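Local coordinates for protein Plm1 (Streptomyces sp. HK803, PDB 4HXY) that probably reduces the beta-keto group of a polyketide intermediate with NADPH, as the ketoreductase of the first phoslactomycin synthase module, at residues 376-388 / 409-421. Residues are numbered along the deposited sequence; the frame is centred on the assembly and turned at random.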
ATOM      1  N   ARG A 376      21.690   1.949   7.864  1.00 36.35           N
ATOM      2  CA  ARG A 376      22.774   2.798   7.332  1.00 35.43           C
ATOM      3  C   ARG A 376      22.641   3.130   5.823  1.00 34.45           C
ATOM      4  O   ARG A 376      23.057   4.205   5.383  1.00 34.43           O
ATOM      5  CB  ARG A 376      24.132   2.147   7.610  1.00 36.00           C
ATOM      6  N   GLU A 377      22.076   2.209   5.045  1.00 32.77           N
ATOM      7  CA  GLU A 377      21.787   2.445   3.622  1.00 31.33           C
ATOM      8  C   GLU A 377      20.588   3.378   3.438  1.00 29.66           C
ATOM      9  O   GLU A 377      20.527   4.152   2.478  1.00 28.27           O
ATOM     10  CB  GLU A 377      21.479   1.131   2.910  1.00 31.68           C
ATOM     11  CG  GLU A 377      22.704   0.280   2.593  1.00 34.21           C
ATOM     12  CD  GLU A 377      23.610   0.934   1.565  1.00 35.49           C
ATOM     13  OE1 GLU A 377      23.108   1.309   0.483  1.00 36.72           O
ATOM     14  OE2 GLU A 377      24.817   1.083   1.853  1.00 37.81           O
ATOM     15  N   LEU A 378      19.610   3.257   4.333  1.00 27.73           N
ATOM     16  CA  LEU A 378      18.432   4.122   4.303  1.00 26.70           C
ATOM     17  C   LEU A 378      18.837   5.580   4.567  1.00 26.23           C
ATOM     18  O   LEU A 378      18.407   6.499   3.866  1.00 24.46           O
ATOM     19  CB  LEU A 378      17.371   3.635   5.315  1.00 26.63           C
ATOM     20  CG  LEU A 378      16.477   2.465   4.852  1.00 25.35           C
ATOM     21  CD1 LEU A 378      15.697   1.864   6.020  1.00 26.99           C
ATOM     22  CD2 LEU A 378      15.519   2.878   3.744  1.00 25.06           C
ATOM     23  N   ARG A 379      19.685   5.782   5.567  1.00 26.73           N
ATOM     24  CA  ARG A 379      20.143   7.131   5.927  1.00 27.16           C
ATOM     25  C   ARG A 379      20.851   7.768   4.765  1.00 26.81           C
ATOM     26  O   ARG A 379      20.712   8.971   4.513  1.00 26.43           O
ATOM     27  CB  ARG A 379      21.059   7.081   7.141  1.00 27.71           C
ATOM     28  CG  ARG A 379      20.348   6.736   8.415  1.00 29.26           C
ATOM     29  CD  ARG A 379      21.358   6.259   9.458  1.00 32.06           C
ATOM     30  NE  ARG A 379      20.760   6.070  10.777  1.00 34.05           N
ATOM     31  CZ  ARG A 379      20.438   7.054  11.617  1.00 35.93           C
ATOM     32  NH1 ARG A 379      20.636   8.330  11.294  1.00 36.43           N
ATOM     33  NH2 ARG A 379      19.906   6.758  12.796  1.00 36.71           N
ATOM     34  N   LYS A 380      21.567   6.931   4.026  1.00 26.85           N
ATOM     35  CA  LYS A 380      22.249   7.343   2.812  1.00 26.45           C
ATOM     36  C   LYS A 380      21.287   7.938   1.788  1.00 25.50           C
ATOM     37  O   LYS A 380      21.622   8.922   1.122  1.00 25.79           O
ATOM     38  CB  LYS A 380      22.988   6.143   2.210  1.00 27.51           C
ATOM     39  CG  LYS A 380      24.070   6.491   1.212  1.00 29.51           C
ATOM     40  CD  LYS A 380      25.060   5.337   1.032  1.00 32.09           C
ATOM     41  CE  LYS A 380      26.071   5.271   2.182  1.00 33.67           C
ATOM     42  NZ  LYS A 380      26.984   4.081   2.083  1.00 35.49           N
ATOM     43  N   ARG A 381      20.097   7.343   1.657  1.00 23.25           N
ATOM     44  CA  ARG A 381      19.091   7.850   0.728  1.00 22.05           C
ATOM     45  C   ARG A 381      18.005   8.708   1.393  1.00 19.74           C
ATOM     46  O   ARG A 381      16.866   8.789   0.924  1.00 19.36           O
ATOM     47  CB  ARG A 381      18.507   6.730  -0.120  1.00 22.57           C
ATOM     48  CG  ARG A 381      17.825   5.599   0.584  1.00 25.59           C
ATOM     49  CD  ARG A 381      17.752   4.416  -0.402  1.00 29.14           C
ATOM     50  NE  ARG A 381      16.832   3.367   0.024  1.00 31.94           N
ATOM     51  CZ  ARG A 381      15.503   3.467   0.013  1.00 33.38           C
ATOM     52  NH1 ARG A 381      14.899   4.584  -0.394  1.00 34.52           N
ATOM     53  NH2 ARG A 381      14.768   2.439   0.423  1.00 34.42           N
ATOM     54  N   GLY A 382      18.390   9.360   2.477  1.00 17.14           N
ATOM     55  CA  GLY A 382      17.576  10.391   3.103  1.00 16.10           C
ATOM     56  C   GLY A 382      16.415   9.891   3.943  1.00 15.20           C
ATOM     57  O   GLY A 382      15.474  10.646   4.203  1.00 14.69           O
ATOM     58  N   LEU A 383      16.467   8.634   4.361  1.00 13.79           N
ATOM     59  CA  LEU A 383      15.452   8.103   5.256  1.00 13.76           C
ATOM     60  C   LEU A 383      16.144   7.785   6.568  1.00 14.30           C
ATOM     61  O   LEU A 383      17.105   7.006   6.613  1.00 17.77           O
ATOM     62  CB  LEU A 383      14.760   6.882   4.653  1.00 13.72           C
ATOM     63  CG  LEU A 383      13.997   7.171   3.362  1.00 13.77           C
ATOM     64  CD1 LEU A 383      13.616   5.851   2.676  1.00 15.08           C
ATOM     65  CD2 LEU A 383      12.752   8.006   3.609  1.00 11.97           C
ATOM     66  N   THR A 384      15.729   8.472   7.622  1.00 12.92           N
ATOM     67  CA  THR A 384      16.270   8.236   8.942  1.00 11.80           C
ATOM     68  C   THR A 384      15.233   7.420   9.706  1.00 10.68           C
ATOM     69  O   THR A 384      14.063   7.785   9.733  1.00 11.03           O
ATOM     70  CB  THR A 384      16.562   9.552   9.660  1.00 12.29           C
ATOM     71  OG1 THR A 384      17.484  10.324   8.867  1.00 12.42           O
ATOM     72  CG2 THR A 384      17.152   9.307  11.058  1.00 11.81           C
ATOM     73  N   PRO A 385      15.656   6.322  10.324  1.00 10.23           N
ATOM     74  CA  PRO A 385      14.679   5.570  11.126  1.00  9.55           C
ATOM     75  C   PRO A 385      14.037   6.418  12.222  1.00  9.35           C
ATOM     76  O   PRO A 385      14.735   7.182  12.905  1.00  8.98           O
ATOM     77  CB  PRO A 385      15.505   4.416  11.697  1.00 10.17           C
ATOM     78  CG  PRO A 385      16.568   4.201  10.670  1.00 11.15           C
ATOM     79  CD  PRO A 385      16.930   5.595  10.205  1.00 10.87           C
ATOM     80  N   LEU A 386      12.711   6.282  12.379  1.00  8.40           N
ATOM     81  CA  LEU A 386      11.976   7.024  13.406  1.00  8.97           C
ATOM     82  C   LEU A 386      12.352   6.432  14.742  1.00  8.73           C
ATOM     83  O   LEU A 386      12.391   5.216  14.878  1.00  9.96           O
ATOM     84  CB  LEU A 386      10.475   6.836  13.225  1.00  9.33           C
ATOM     85  CG  LEU A 386       9.857   7.478  11.995  1.00 10.62           C
ATOM     86  CD1 LEU A 386       8.463   6.858  11.695  1.00 12.74           C
ATOM     87  CD2 LEU A 386       9.795   8.995  12.179  1.00 11.82           C
ATOM     88  N   LEU A 387      12.602   7.278  15.730  1.00  9.48           N
ATOM     89  CA  LEU A 387      12.791   6.780  17.090  1.00  9.63           C
ATOM     90  C   LEU A 387      11.459   6.259  17.631  1.00  9.63           C
ATOM     91  O   LEU A 387      10.392   6.755  17.278  1.00  9.02           O
ATOM     92  CB  LEU A 387      13.389   7.874  17.974  1.00 10.54           C
ATOM     93  CG  LEU A 387      14.688   8.482  17.439  1.00 12.61           C
ATOM     94  CD1 LEU A 387      15.287   9.406  18.489  1.00 13.47           C
ATOM     95  CD2 LEU A 387      15.649   7.387  17.036  1.00 14.66           C
ATOM     96  N   VAL A 388      11.519   5.212  18.442  1.00  9.39           N
ATOM     97  CA  VAL A 388      10.315   4.540  18.888  1.00  9.70           C
ATOM     98  C   VAL A 388       9.323   5.467  19.615  1.00 10.21           C
ATOM     99  O   VAL A 388       8.132   5.422  19.336  1.00  9.70           O
ATOM    100  CB  VAL A 388      10.646   3.268  19.694  1.00 10.23           C
ATOM    101  CG1 VAL A 388       9.367   2.722  20.293  1.00 10.13           C
ATOM    102  CG2 VAL A 388      11.325   2.226  18.783  1.00 10.10           C
ATOM    103  N   VAL A 409       3.959   8.722   7.444  1.00  5.12           N
ATOM    104  CA  VAL A 409       4.752   9.237   8.575  1.00  5.42           C
ATOM    105  C   VAL A 409       6.179   8.726   8.476  1.00  5.60           C
ATOM    106  O   VAL A 409       6.425   7.525   8.584  1.00  5.83           O
ATOM    107  CB  VAL A 409       4.127   8.815   9.915  1.00  6.04           C
ATOM    108  CG1 VAL A 409       4.990   9.302  11.098  1.00  7.25           C
ATOM    109  CG2 VAL A 409       2.670   9.326  10.025  1.00  7.01           C
ATOM    110  N   ALA A 410       7.126   9.636   8.237  1.00  6.53           N
ATOM    111  CA  ALA A 410       8.513   9.245   7.958  1.00  7.13           C
ATOM    112  C   ALA A 410       9.442  10.417   8.234  1.00  8.31           C
ATOM    113  O   ALA A 410       9.014  11.565   8.156  1.00  8.81           O
ATOM    114  CB  ALA A 410       8.655   8.779   6.489  1.00  6.49           C
ATOM    115  N   ASP A 411      10.699  10.124   8.549  1.00  8.76           N
ATOM    116  CA  ASP A 411      11.730  11.160   8.695  1.00 10.42           C
ATOM    117  C   ASP A 411      12.540  11.214   7.390  1.00 10.07           C
ATOM    118  O   ASP A 411      13.452  10.395   7.194  1.00 10.72           O
ATOM    119  CB  ASP A 411      12.630  10.781   9.874  1.00 10.60           C
ATOM    120  CG  ASP A 411      13.657  11.844  10.216  1.00 14.07           C
ATOM    121  OD1 ASP A 411      13.807  12.800   9.428  1.00 17.16           O
ATOM    122  OD2 ASP A 411      14.320  11.704  11.278  1.00 16.46           O
ATOM    123  N   VAL A 412      12.176  12.148   6.511  1.00 10.00           N
ATOM    124  CA  VAL A 412      12.770  12.252   5.181  1.00  9.82           C
ATOM    125  C   VAL A 412      13.634  13.500   5.113  1.00  9.16           C
ATOM    126  O   VAL A 412      13.197  14.578   5.514  1.00  9.47           O
ATOM    127  CB  VAL A 412      11.703  12.354   4.077  1.00  9.67           C
ATOM    128  CG1 VAL A 412      12.370  12.411   2.678  1.00 10.42           C
ATOM    129  CG2 VAL A 412      10.734  11.163   4.147  1.00  9.78           C
ATOM    130  N   THR A 413      14.861  13.334   4.622  1.00  8.98           N
ATOM    131  CA  THR A 413      15.727  14.462   4.304  1.00  9.44           C
ATOM    132  C   THR A 413      15.728  14.573   2.772  1.00  9.06           C
ATOM    133  O   THR A 413      16.408  13.810   2.079  1.00  8.83           O
ATOM    134  CB  THR A 413      17.155  14.241   4.875  1.00  9.82           C
ATOM    135  OG1 THR A 413      17.084  14.109   6.309  1.00 10.74           O
ATOM    136  CG2 THR A 413      18.083  15.395   4.513  1.00 12.11           C
ATOM    137  N   TRP A 414      14.932  15.506   2.266  1.00  9.44           N
ATOM    138  CA  TRP A 414      14.607  15.594   0.854  1.00  8.99           C
ATOM    139  C   TRP A 414      15.835  15.849  -0.024  1.00  9.84           C
ATOM    140  O   TRP A 414      15.888  15.347  -1.137  1.00  8.58           O
ATOM    141  CB  TRP A 414      13.510  16.641   0.606  1.00  9.16           C
ATOM    142  CG  TRP A 414      12.232  16.188   1.208  1.00  9.09           C
ATOM    143  CD1 TRP A 414      11.672  16.627   2.373  1.00  8.84           C
ATOM    144  CD2 TRP A 414      11.403  15.150   0.724  1.00  8.42           C
ATOM    145  NE1 TRP A 414      10.517  15.924   2.636  1.00  8.67           N
ATOM    146  CE2 TRP A 414      10.334  15.005   1.633  1.00  8.79           C
ATOM    147  CE3 TRP A 414      11.453  14.322  -0.392  1.00  8.82           C
ATOM    148  CZ2 TRP A 414       9.317  14.084   1.430  1.00  7.80           C
ATOM    149  CZ3 TRP A 414      10.447  13.403  -0.584  1.00  9.21           C
ATOM    150  CH2 TRP A 414       9.405  13.277   0.327  1.00  8.69           C
ATOM    151  N   SER A 415      16.819  16.600   0.488  1.00 10.05           N
ATOM    152  CA  SER A 415      18.041  16.891  -0.269  1.00 10.58           C
ATOM    153  C   SER A 415      18.829  15.618  -0.611  1.00 10.20           C
ATOM    154  O   SER A 415      19.506  15.590  -1.634  1.00 11.16           O
ATOM    155  CB  SER A 415      18.948  17.860   0.518  1.00 10.49           C
ATOM    156  OG  SER A 415      19.343  17.271   1.734  1.00 14.15           O
ATOM    157  N   ARG A 416      18.759  14.595   0.241  1.00 10.16           N
ATOM    158  CA  ARG A 416      19.357  13.290  -0.046  1.00 10.36           C
ATOM    159  C   ARG A 416      18.379  12.344  -0.748  1.00  9.71           C
ATOM    160  O   ARG A 416      18.760  11.579  -1.639  1.00  9.77           O
ATOM    161  CB  ARG A 416      19.817  12.577   1.226  1.00 10.52           C
ATOM    162  CG  ARG A 416      20.911  13.232   2.034  1.00 14.66           C
ATOM    163  CD  ARG A 416      21.141  12.413   3.321  1.00 18.08           C
ATOM    164  NE  ARG A 416      22.244  12.926   4.135  1.00 22.02           N
ATOM    165  CZ  ARG A 416      22.996  12.194   4.973  1.00 23.96           C
ATOM    166  NH1 ARG A 416      23.979  12.775   5.666  1.00 24.68           N
ATOM    167  NH2 ARG A 416      22.795  10.883   5.124  1.00 24.12           N
ATOM    168  N   PHE A 417      17.127  12.360  -0.322  1.00  8.56           N
ATOM    169  CA  PHE A 417      16.156  11.397  -0.855  1.00  8.03           C
ATOM    170  C   PHE A 417      15.891  11.591  -2.352  1.00  8.11           C
ATOM    171  O   PHE A 417      15.875  10.624  -3.109  1.00  7.92           O
ATOM    172  CB  PHE A 417      14.836  11.517  -0.077  1.00  7.82           C
ATOM    173  CG  PHE A 417      13.748  10.621  -0.586  1.00  7.26           C
ATOM    174  CD1 PHE A 417      13.599   9.346  -0.087  1.00  9.83           C
ATOM    175  CD2 PHE A 417      12.875  11.056  -1.572  1.00  7.62           C
ATOM    176  CE1 PHE A 417      12.597   8.513  -0.572  1.00 10.27           C
ATOM    177  CE2 PHE A 417      11.893  10.215  -2.063  1.00  9.20           C
ATOM    178  CZ  PHE A 417      11.750   8.956  -1.544  1.00  9.65           C
ATOM    179  N   LEU A 418      15.677  12.828  -2.776  1.00  8.43           N
ATOM    180  CA  LEU A 418      15.211  13.081  -4.151  1.00  9.63           C
ATOM    181  C   LEU A 418      16.234  12.709  -5.221  1.00  9.83           C
ATOM    182  O   LEU A 418      15.862  12.049  -6.208  1.00  8.35           O
ATOM    183  CB  LEU A 418      14.733  14.521  -4.339  1.00 10.25           C
ATOM    184  CG  LEU A 418      13.436  14.894  -3.670  1.00 14.23           C
ATOM    185  CD1 LEU A 418      13.256  16.417  -3.731  1.00 17.41           C
ATOM    186  CD2 LEU A 418      12.274  14.145  -4.343  1.00 16.20           C
ATOM    187  N   PRO A 419      17.517  13.098  -5.041  1.00  9.52           N
ATOM    188  CA  PRO A 419      18.483  12.666  -6.073  1.00  9.66           C
ATOM    189  C   PRO A 419      18.659  11.152  -6.124  1.00  9.44           C
ATOM    190  O   PRO A 419      18.892  10.591  -7.220  1.00  8.77           O
ATOM    191  CB  PRO A 419      19.789  13.375  -5.689  1.00  9.52           C
ATOM    192  CG  PRO A 419      19.373  14.492  -4.755  1.00 10.23           C
ATOM    193  CD  PRO A 419      18.117  14.032  -4.063  1.00  9.76           C
ATOM    194  N   ALA A 420      18.535  10.468  -4.985  1.00  8.68           N
ATOM    195  CA  ALA A 420      18.625   9.014  -4.995  1.00  8.56           C
ATOM    196  C   ALA A 420      17.394   8.396  -5.656  1.00  7.92           C
ATOM    197  O   ALA A 420      17.512   7.521  -6.516  1.00  8.14           O
ATOM    198  CB  ALA A 420      18.841   8.456  -3.565  1.00  8.41           C
ATOM    199  N   PHE A 421      16.210   8.882  -5.285  1.00  7.87           N
ATOM    200  CA  PHE A 421      14.951   8.307  -5.788  1.00  6.98           C
ATOM    201  C   PHE A 421      14.764   8.503  -7.285  1.00  6.92           C
ATOM    202  O   PHE A 421      14.223   7.619  -7.978  1.00  6.63           O
ATOM    203  CB  PHE A 421      13.749   8.913  -5.029  1.00  6.64           C
ATOM    204  CG  PHE A 421      12.442   8.308  -5.426  1.00  7.06           C
ATOM    205  CD1 PHE A 421      12.032   7.126  -4.841  1.00  7.77           C
ATOM    206  CD2 PHE A 421      11.654   8.877  -6.400  1.00  7.61           C
ATOM    207  CE1 PHE A 421      10.833   6.523  -5.210  1.00  6.71           C
ATOM    208  CE2 PHE A 421      10.436   8.254  -6.774  1.00  9.14           C
ATOM    209  CZ  PHE A 421      10.046   7.095  -6.152  1.00  7.30           C
TER
HETATM  210  O   HOH W   1      15.794   7.922  -1.994  1.00 21.64           O
HETATM  211  O   HOH W   2      11.539   7.126   8.813  1.00  9.68           O
HETATM  212  O   HOH W   3      14.467  10.005  13.305  1.00 13.14           O
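The guanidinium of Arg416 meets Arg379 O at its edge, NH2 donating over 2.9 Å at 148°. The nitrogen sits above the carbonyl plane, while Gly382 N reaches Arg379 O from the opposite face. Val412 CG1 lies over the centre of one face of the Trp414 ring. CG anti to the backbone N (chi1 177°) sends the Phe417 ring toward Leu383, whose CD2 approaches CD1 obliquely at 4.0 Å, as Arg381 O also does; Trp327 and Phe430 meet the ring edge-to-face. Gly382, at positive phi, is the C' residue of a Schellman motif ending helix 372-380. The chain then pairs antiparallel with strand 408-412, beside strand 357-361 of the KR Rossmann fold. Thr413 N donates to Gly382 O (2.8 Å), and Thr384 N to Asp411 O (3.0 Å, 173°). Leu383 CD2 packs on Val412 CG2 at 3.8 Å. The Asp411 and Thr384 side chains run alongside each other, OD2 3.5 Å from Thr384 CB, and a water joins OD2 to Pro385 O. An alanine here, replacing Asp411, would probably leave this water without its carboxylate partner and uncover the flank of Thr384. The Leu386 side chain, about 7 Å from NADPH, slides past that of Asp411 in the opposite direction.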